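Local coordinates for protein-L-isoaspartate O-methyltransferase beta-aspartate methyltransferase (Plasmodium falciparum, PDB 2PBF) that probably repairs damaged proteins by methylating L-isoaspartyl residues with S-adenosyl-L-methionine as the methyl donor, at residues 28-33 with 73-78; 42-47 with 129-134; 203-206 with 211-214. One frame throughout, in Å; residues are numbered along the deposited sequence.

Interaction 1: 28-33 with 73-78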
loop_
_atom_site.group_PDB
_atom_site.type_symbol
_atom_site.label_atom_id
_atom_site.label_comp_id
_atom_site.label_asym_id
_atom_site.label_seq_id
_atom_site.Cartn_x
_atom_site.Cartn_y
_atom_site.Cartn_z
ATOM N N ASP A 28 -3.393 -17.513 3.539
ATOM C CA ASP A 28 -2.895 -17.556 4.902
ATOM C C ASP A 28 -1.903 -16.432 5.169
ATOM O O ASP A 28 -1.859 -15.912 6.275
ATOM C CB ASP A 28 -2.220 -18.903 5.178
ATOM C CG ASP A 28 -3.214 -20.060 5.341
ATOM O OD1 ASP A 28 -2.765 -21.124 5.831
ATOM O OD2 ASP A 28 -4.417 -19.923 5.001
ATOM N N ASP A 29 -1.108 -16.085 4.155
ATOM C CA ASP A 29 -0.081 -15.049 4.253
ATOM C C ASP A 29 -0.710 -13.659 4.291
ATOM O O ASP A 29 -0.191 -12.760 4.939
ATOM C CB ASP A 29 0.884 -15.125 3.057
ATOM C CG ASP A 29 1.974 -16.197 3.219
ATOM O OD1 ASP A 29 2.472 -16.424 4.354
ATOM O OD2 ASP A 29 2.352 -16.800 2.187
ATOM N N VAL A 30 -1.812 -13.481 3.578
ATOM C CA VAL A 30 -2.595 -12.246 3.669
ATOM C C VAL A 30 -3.140 -12.152 5.083
ATOM O O VAL A 30 -2.986 -11.126 5.730
ATOM C CB VAL A 30 -3.734 -12.198 2.626
ATOM C CG1 VAL A 30 -4.696 -11.020 2.891
ATOM C CG2 VAL A 30 -3.159 -12.108 1.228
ATOM N N TYR A 31 -3.705 -13.256 5.574
ATOM C CA TYR A 31 -4.283 -13.308 6.915
ATOM C C TYR A 31 -3.239 -13.026 7.968
ATOM O O TYR A 31 -3.422 -12.097 8.754
ATOM C CB TYR A 31 -4.984 -14.656 7.204
ATOM C CG TYR A 31 -5.527 -14.761 8.628
ATOM C CD1 TYR A 31 -6.852 -14.447 8.914
ATOM C CD2 TYR A 31 -4.694 -15.128 9.691
ATOM C CE1 TYR A 31 -7.344 -14.523 10.224
ATOM C CE2 TYR A 31 -5.172 -15.211 10.999
ATOM C CZ TYR A 31 -6.496 -14.900 11.256
ATOM O OH TYR A 31 -6.973 -14.981 12.548
ATOM N N ASN A 32 -2.150 -13.808 7.984
ATOM C CA ASN A 32 -1.114 -13.663 9.023
ATOM C C ASN A 32 -0.476 -12.282 9.036
ATOM O O ASN A 32 -0.185 -11.741 10.093
ATOM C CB ASN A 32 -0.035 -14.764 8.949
ATOM C CG ASN A 32 -0.618 -16.181 9.035
ATOM O OD1 ASN A 32 -1.539 -16.448 9.818
ATOM N ND2 ASN A 32 -0.074 -17.091 8.235
ATOM N N THR A 33 -0.271 -11.707 7.856
ATOM C CA THR A 33 0.263 -10.340 7.755
ATOM C C THR A 33 -0.682 -9.326 8.391
ATOM O O THR A 33 -0.291 -8.579 9.274
ATOM C CB THR A 33 0.547 -9.951 6.278
ATOM O OG1 THR A 33 1.386 -10.950 5.671
ATOM C CG2 THR A 33 1.215 -8.574 6.203
ATOM N N ARG A 73 -2.943 -9.488 -4.097
ATOM C CA ARG A 73 -2.378 -9.392 -5.441
ATOM C C ARG A 73 -0.866 -9.277 -5.391
ATOM O O ARG A 73 -0.162 -9.668 -6.334
ATOM C CB ARG A 73 -2.947 -8.204 -6.215
ATOM C CG ARG A 73 -4.462 -8.120 -6.329
ATOM C CD ARG A 73 -5.096 -9.401 -6.837
ATOM N NE ARG A 73 -4.629 -9.762 -8.164
ATOM C CZ ARG A 73 -5.315 -10.509 -9.031
ATOM N NH1 ARG A 73 -6.527 -10.956 -8.734
ATOM N NH2 ARG A 73 -4.783 -10.796 -10.208
ATOM N N LEU A 74 -0.370 -8.703 -4.299
ATOM C CA LEU A 74 1.057 -8.442 -4.155
ATOM C C LEU A 74 1.762 -9.497 -3.303
ATOM O O LEU A 74 2.963 -9.426 -3.105
ATOM C CB LEU A 74 1.273 -7.037 -3.561
ATOM C CG LEU A 74 0.966 -5.845 -4.468
ATOM C CD1 LEU A 74 0.977 -4.558 -3.698
ATOM C CD2 LEU A 74 1.904 -5.780 -5.660
ATOM N N ILE A 75 1.013 -10.480 -2.803
ATOM C CA ILE A 75 1.519 -11.357 -1.758
ATOM C C ILE A 75 2.838 -12.058 -2.097
ATOM O O ILE A 75 3.707 -12.209 -1.231
ATOM C CB ILE A 75 0.424 -12.346 -1.218
ATOM C CG1 ILE A 75 0.674 -12.681 0.257
ATOM C CG2 ILE A 75 0.307 -13.619 -2.068
ATOM C CD1 ILE A 75 0.693 -11.456 1.155
ATOM N N ASN A 76 3.000 -12.450 -3.357
ATOM C CA ASN A 76 4.174 -13.217 -3.775
ATOM C C ASN A 76 5.360 -12.356 -4.205
ATOM O O ASN A 76 6.454 -12.880 -4.361
ATOM C CB ASN A 76 3.838 -14.215 -4.898
ATOM C CG ASN A 76 2.838 -15.253 -4.484
ATOM O OD1 ASN A 76 1.868 -15.520 -5.212
ATOM N ND2 ASN A 76 3.046 -15.853 -3.313
ATOM N N VAL A 77 5.148 -11.056 -4.413
ATOM C CA VAL A 77 6.249 -10.143 -4.720
ATOM C C VAL A 77 6.689 -9.387 -3.463
ATOM O O VAL A 77 7.786 -8.816 -3.407
ATOM C CB VAL A 77 5.926 -9.183 -5.894
ATOM C CG1 VAL A 77 5.679 -9.988 -7.175
ATOM C CG2 VAL A 77 4.707 -8.264 -5.572
ATOM N N LEU A 78 5.835 -9.409 -2.436
ATOM C CA LEU A 78 6.224 -8.870 -1.137
ATOM C C LEU A 78 7.088 -9.913 -0.438
ATOM O O LEU A 78 6.652 -10.563 0.514
ATOM C CB LEU A 78 4.996 -8.494 -0.299
ATOM C CG LEU A 78 4.132 -7.356 -0.854
ATOM C CD1 LEU A 78 2.779 -7.291 -0.109
ATOM C CD2 LEU A 78 4.879 -6.032 -0.789
#
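The carbonyl oxygen of Asp29, whose CB leans on Ile75, takes two hydrogen bonds from Thr33. One is the ordinary helical bond from Thr33 N to Asp29 O, at 3.1 Å. The other comes from the hydroxyl: Thr33 OG1 lies a notably short 2.5 Å from Asp29 O and approaches at a C=O...O angle of 162°, close to straight beyond the carbonyl bond. A threonine suits this place because its hydroxyl can fold back onto the preceding helical turn (chi1 -53°), leaving the buried oxygen of a side chain bonded within its own helix. Beside this self-contained polar pair, the contact with 73-78 is wholly apolar and has no hydrogen bond across it. Ile75 points its side chain at the helix and meets it with the long branch. Its CG1 rests 3.7 Å from Asp29 CB, while CD1 lies 3.9 Å from Val30 CG2, the two side chains meeting at a slant. Val30 turns CG1 anti to its own nitrogen (chi1 170°), which brings CG2 round to the isoleucine. Asp29 lends only its methylene to the apolar contact; the residue itself is exposed and its carboxylate takes no part, a split that suits an acidic residue on the first turn of a helix. In segment 73-78, Leu74 O receives two backbone hydrogen bonds, from Val77 N at 3.0 Å and Leu78 N at 2.9 Å. Lys101 bonds to the carbonyls of Ile75 and Leu78, and Asp27 to the amide of Val30. Helix 28-35 packs on the residue just after helix 64-74, with Thr33 set on helix 93-101 and Leu74 on strands 163-168 and 187-195.

Interaction 2: 42-47 with 129-134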
loop_
_atom_site.group_PDB
_atom_site.type_symbol
_atom_site.label_atom_id
_atom_site.label_comp_id
_atom_site.label_asym_id
_atom_site.label_seq_id
_atom_site.Cartn_x
_atom_site.Cartn_y
_atom_site.Cartn_z
ATOM N N TYR A 42 -4.354 2.264 13.613
ATOM C CA TYR A 42 -4.217 3.051 12.378
ATOM C C TYR A 42 -5.392 3.988 12.078
ATOM O O TYR A 42 -5.279 4.938 11.278
ATOM C CB TYR A 42 -3.874 2.129 11.192
ATOM C CG TYR A 42 -2.476 1.617 11.382
ATOM C CD1 TYR A 42 -1.383 2.290 10.827
ATOM C CD2 TYR A 42 -2.234 0.518 12.196
ATOM C CE1 TYR A 42 -0.073 1.843 11.057
ATOM C CE2 TYR A 42 -0.946 0.074 12.442
ATOM C CZ TYR A 42 0.123 0.732 11.868
ATOM O OH TYR A 42 1.382 0.260 12.110
ATOM N N ILE A 43 -6.505 3.710 12.733
ATOM C CA ILE A 43 -7.673 4.575 12.714
ATOM C C ILE A 43 -8.437 4.429 14.029
ATOM O O ILE A 43 -8.625 3.320 14.523
ATOM C CB ILE A 43 -8.603 4.307 11.496
ATOM C CG1 ILE A 43 -9.652 5.428 11.366
ATOM C CG2 ILE A 43 -9.256 2.944 11.575
ATOM C CD1 ILE A 43 -9.199 6.597 10.559
ATOM N N LYS A 44 -8.859 5.559 14.588
ATOM C CA LYS A 44 -9.609 5.569 15.850
ATOM C C LYS A 44 -11.113 5.256 15.697
ATOM O O LYS A 44 -11.648 4.443 16.451
ATOM C CB LYS A 44 -9.413 6.914 16.568
ATOM C CG LYS A 44 -8.522 6.855 17.819
ATOM C CD LYS A 44 -7.039 6.757 17.451
ATOM C CE LYS A 44 -6.136 6.894 18.674
ATOM N NZ LYS A 44 -5.150 7.995 18.453
ATOM N N GLU A 45 -11.790 5.894 14.739
ATOM C CA GLU A 45 -13.231 5.708 14.600
ATOM C C GLU A 45 -13.560 4.380 13.924
ATOM O O GLU A 45 -12.905 3.993 12.946
ATOM C CB GLU A 45 -13.915 6.858 13.852
ATOM C CG GLU A 45 -15.439 6.882 14.125
ATOM C CD GLU A 45 -16.306 7.464 12.993
ATOM O OE1 GLU A 45 -17.554 7.552 13.201
ATOM O OE2 GLU A 45 -15.757 7.839 11.922
ATOM N N ILE A 46 -14.585 3.705 14.459
ATOM C CA ILE A 46 -15.046 2.375 14.002
ATOM C C ILE A 46 -13.940 1.595 13.279
ATOM O O ILE A 46 -14.068 1.255 12.098
ATOM C CB ILE A 46 -16.326 2.475 13.139
ATOM C CG1 ILE A 46 -16.111 3.477 11.984
ATOM C CG2 ILE A 46 -17.542 2.827 14.014
ATOM C CD1 ILE A 46 -17.055 3.304 10.825
ATOM N N PRO A 47 -12.838 1.318 13.989
ATOM C CA PRO A 47 -11.689 0.725 13.311
ATOM C C PRO A 47 -11.894 -0.671 12.687
ATOM O O PRO A 47 -11.093 -1.071 11.867
ATOM C CB PRO A 47 -10.640 0.667 14.419
ATOM C CG PRO A 47 -11.486 0.564 15.694
ATOM C CD PRO A 47 -12.579 1.519 15.432
ATOM N N ILE A 129 2.471 4.497 13.636
ATOM C CA ILE A 129 3.541 3.498 13.645
ATOM C C ILE A 129 4.312 3.524 14.958
ATOM O O ILE A 129 4.639 2.465 15.506
ATOM C CB ILE A 129 4.473 3.615 12.409
ATOM C CG1 ILE A 129 3.653 3.419 11.118
ATOM C CG2 ILE A 129 5.604 2.574 12.521
ATOM C CD1 ILE A 129 4.214 4.077 9.873
ATOM N N LYS A 130 4.560 4.725 15.477
ATOM C CA LYS A 130 5.124 4.875 16.816
ATOM C C LYS A 130 4.324 4.075 17.850
ATOM O O LYS A 130 4.910 3.317 18.611
ATOM C CB LYS A 130 5.237 6.349 17.238
ATOM C CG LYS A 130 6.168 7.201 16.374
ATOM C CD LYS A 130 6.954 8.266 17.186
ATOM C CE LYS A 130 8.190 8.758 16.400
ATOM N NZ LYS A 130 8.852 9.988 16.979
ATOM N N ARG A 131 3.001 4.218 17.868
ATOM C CA ARG A 131 2.177 3.511 18.867
ATOM C C ARG A 131 2.064 2.016 18.614
ATOM O O ARG A 131 1.907 1.235 19.571
ATOM C CB ARG A 131 0.798 4.163 19.041
ATOM C CG ARG A 131 -0.420 3.450 18.429
ATOM C CD ARG A 131 -1.747 4.106 18.936
ATOM N NE ARG A 131 -1.684 5.569 18.808
ATOM C CZ ARG A 131 -2.012 6.248 17.711
ATOM N NH1 ARG A 131 -2.457 5.603 16.641
ATOM N NH2 ARG A 131 -1.890 7.576 17.681
ATOM N N ASP A 132 2.167 1.614 17.345
ATOM C CA ASP A 132 2.040 0.207 16.988
ATOM C C ASP A 132 3.384 -0.536 17.034
ATOM O O ASP A 132 3.540 -1.508 17.781
ATOM C CB ASP A 132 1.388 0.062 15.611
ATOM C CG ASP A 132 1.082 -1.395 15.249
ATOM O OD1 ASP A 132 0.707 -2.201 16.148
ATOM O OD2 ASP A 132 1.206 -1.728 14.046
ATOM N N LYS A 133 4.336 -0.079 16.226
ATOM C CA LYS A 133 5.622 -0.750 16.034
ATOM C C LYS A 133 6.741 0.294 15.945
ATOM O O LYS A 133 7.254 0.550 14.832
ATOM C CB LYS A 133 5.592 -1.574 14.743
ATOM C CG LYS A 133 4.693 -2.792 14.808
ATOM C CD LYS A 133 4.344 -3.295 13.428
ATOM C CE LYS A 133 3.603 -4.614 13.508
ATOM N NZ LYS A 133 2.218 -4.483 14.068
ATOM N N PRO A 134 7.127 0.902 17.100
ATOM C CA PRO A 134 8.077 2.017 17.076
ATOM C C PRO A 134 9.437 1.598 16.505
ATOM O O PRO A 134 10.206 2.440 16.084
ATOM C CB PRO A 134 8.209 2.421 18.564
ATOM C CG PRO A 134 7.708 1.288 19.332
ATOM C CD PRO A 134 6.708 0.572 18.476
#
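Tyr42 and Ile129 bring the two backbones nearest, 7.9 Å apart between their CA atoms, where an irregular loop passes the last turn of helix 119-132. That gap is bridged by side chains. Tyr42 starts away from the helix, but its CG lies anti to the carbonyl carbon (chi1 -70°) and the long ring swings back, carrying the hydroxyl across. Tyr42 OH donates to Asp132 OD2 at 2.8 Å, and the carboxylate oxygen receives it on its anti lone pair, away from the other oxygen. The carboxylate stands almost square to the ring, 88° between the planes, with OD2 at the ring edge in its plane. The same oxygen also accepts a hydrogen bond from Lys133 NZ at 2.9 Å, part of a salt bridge, which arrives on the syn side, 35° out of the carboxylate plane. Two donors, one of them positive, would be expected to favour the ionised aspartate. Lys133 NZ is itself bonded to Gln36 O. Ile129 supplies the apolar part, its CG1 lying 4.0 Å from Tyr42 CE1, so a tyrosine is well suited to a site with an apolar neighbour beside the ring and a carboxylate to bond the hydroxyl. Further out, exposed Lys44 sets NZ over one face of the Arg131 guanidinium, 3.4 Å from NH2; two donors of like charge form no bond, and the repulsion is probably eased by solvent. Arg131 NH1 instead bonds to Asn128. Val96 of helix 93-101 backs both Tyr42 and Ile129. The N-terminal loop is thus tied to the helix that follows strand 111-116 and flanks the Rossmann-like sheet, close to the cofactor product: the Tyr42 side chain lies about 7 Å from the bound S-adenosyl-L-homocysteine.

Interaction 3: 203-206 with 211-214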
loop_
_atom_site.group_PDB
_atom_site.type_symbol
_atom_site.label_atom_id
_atom_site.label_comp_id
_atom_site.label_asym_id
_atom_site.label_seq_id
_atom_site.Cartn_x
_atom_site.Cartn_y
_atom_site.Cartn_z
ATOM N N GLU A 203 -3.501 -4.776 -12.520
ATOM C CA GLU A 203 -2.237 -5.400 -12.164
ATOM C C GLU A 203 -1.272 -5.366 -13.359
ATOM O O GLU A 203 -1.491 -6.019 -14.389
ATOM C CB GLU A 203 -2.454 -6.821 -11.660
ATOM C CG GLU A 203 -1.172 -7.538 -11.303
ATOM C CD GLU A 203 -1.443 -8.928 -10.808
ATOM O OE1 GLU A 203 -2.119 -9.069 -9.760
ATOM O OE2 GLU A 203 -0.985 -9.882 -11.481
ATOM N N ILE A 204 -0.212 -4.587 -13.208
ATOM C CA ILE A 204 0.779 -4.428 -14.235
ATOM C C ILE A 204 2.068 -5.172 -13.856
ATOM O O ILE A 204 2.561 -5.045 -12.731
ATOM C CB ILE A 204 1.005 -2.947 -14.501
ATOM C CG1 ILE A 204 -0.337 -2.307 -14.911
ATOM C CG2 ILE A 204 2.062 -2.768 -15.565
ATOM C CD1 ILE A 204 -0.493 -0.873 -14.572
ATOM N N THR A 205 2.585 -5.965 -14.795
ATOM C CA THR A 205 3.802 -6.767 -14.598
ATOM C C THR A 205 4.840 -6.432 -15.674
ATOM O O THR A 205 4.481 -5.982 -16.752
ATOM C CB THR A 205 3.478 -8.264 -14.637
ATOM O OG1 THR A 205 2.299 -8.518 -13.855
ATOM C CG2 THR A 205 4.635 -9.097 -14.080
ATOM N N LYS A 206 6.124 -6.622 -15.372
ATOM C CA LYS A 206 7.194 -6.472 -16.373
ATOM C C LYS A 206 7.780 -7.851 -16.671
ATOM O O LYS A 206 8.113 -8.598 -15.743
ATOM C CB LYS A 206 8.281 -5.524 -15.858
ATOM C CG LYS A 206 9.232 -4.987 -16.923
ATOM C CD LYS A 206 9.975 -3.711 -16.443
ATOM C CE LYS A 206 9.128 -2.459 -16.610
ATOM N NZ LYS A 206 9.834 -1.252 -16.105
ATOM N N ILE A 211 5.849 -4.849 -20.443
ATOM C CA ILE A 211 4.747 -4.572 -19.511
ATOM C C ILE A 211 3.454 -5.248 -19.957
ATOM O O ILE A 211 2.967 -4.987 -21.059
ATOM C CB ILE A 211 4.476 -3.025 -19.276
ATOM C CG1 ILE A 211 3.200 -2.557 -19.993
ATOM C CG2 ILE A 211 5.695 -2.160 -19.638
ATOM C CD1 ILE A 211 2.467 -1.432 -19.301
ATOM N N ILE A 212 2.905 -6.114 -19.107
ATOM C CA ILE A 212 1.601 -6.722 -19.381
ATOM C C ILE A 212 0.503 -6.196 -18.441
ATOM O O ILE A 212 0.597 -6.300 -17.208
ATOM C CB ILE A 212 1.645 -8.283 -19.500
ATOM C CG1 ILE A 212 1.433 -8.981 -18.159
ATOM C CG2 ILE A 212 2.932 -8.754 -20.198
ATOM C CD1 ILE A 212 0.503 -10.178 -18.253
ATOM N N LYS A 213 -0.522 -5.598 -19.039
ATOM C CA LYS A 213 -1.564 -4.898 -18.294
ATOM C C LYS A 213 -2.755 -5.829 -18.087
ATOM O O LYS A 213 -3.233 -6.460 -19.037
ATOM C CB LYS A 213 -1.974 -3.642 -19.049
ATOM C CG LYS A 213 -1.973 -2.387 -18.228
ATOM C CD LYS A 213 -2.379 -1.175 -19.062
ATOM C CE LYS A 213 -1.196 -0.566 -19.824
ATOM N NZ LYS A 213 -1.551 0.779 -20.378
ATOM N N ASP A 214 -3.210 -5.929 -16.841
ATOM C CA ASP A 214 -4.225 -6.909 -16.461
ATOM C C ASP A 214 -5.376 -6.207 -15.749
ATOM O O ASP A 214 -5.236 -5.751 -14.607
ATOM C CB ASP A 214 -3.594 -7.975 -15.567
ATOM C CG ASP A 214 -4.460 -9.203 -15.387
ATOM O OD1 ASP A 214 -5.644 -9.214 -15.805
ATOM O OD2 ASP A 214 -3.928 -10.177 -14.808
HETATM O O HOH W 1 -0.279 -8.273 -15.311
#
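Ile204 forks at CB, and each branch finds a different residue of the facing segment. CG1, set beside the backbone nitrogen (chi1 -58°), lies 3.7 Å from Lys213 CG, touching the aliphatic part of that lysine. CD1, at the tip, carries this branch on (chi2 151°) and stays farther from the lysine than CG1 does. CG2 packs 4.0 Å from Ile211 CD1, the two isoleucines lying side by side and pointing the same way. As a whole the side chain is buried against Leu189, Ile191 and Leu175, so a branched apolar residue is well placed, whereas Lys213 can lead its amine away to solvent. Ile204 and Lys213 form a non-hydrogen-bonded pair, flanked by the hydrogen-bonded pairs Glu203-Asp214 and Thr205-Ile212. Glu203 N bonds to Asp214 O (2.9 Å), while the return bond from Asp214 N to Glu203 O is weak. Thr205 N to Ile212 O (3.1 Å) and Ile212 N to Thr205 O (2.8 Å) close the next pair. A water donates to Glu203 O and to Ile212 O, and also bonds to Thr205 OG1 at 3.0 Å, bridging the two strands beside the weak bond. Glu203 and Asp214 lie on the same face as Thr205 and Ile212, opposite Ile204 and Lys213, their carboxylates 4.5 Å apart between OE2 and OD2; Arg73 forms a salt bridge with Glu203 OE1, which should temper the repulsion. These strands make an antiparallel beta hairpin at the edge of the seven-stranded Rossmann-like sheet, in the order 3-2-1-4-5-6-7, with the last two strands exchanged relative to the classical methyltransferase fold, as in other protein-isoaspartyl methyltransferases.

How the interactions relate
From the N terminus, helix 28-35 comes first, and interaction 1 closes a loop of about forty residues by joining it to the end of helix 64-74. Interaction 2 begins inside that loop, at 42-47, and closes beyond it on helix 119-132, so the two cross rather than nest. Both pin N-terminal elements to helices of the Rossmann-like core. Interaction 3 follows in series, a short hairpin at the sheet edge. It touches interaction 1 through the Arg73-Glu203 salt bridge, linking helix 64-74 to that edge, while it lies on the opposite side of the chain's centre from interaction 2, their centres about 33 Å apart.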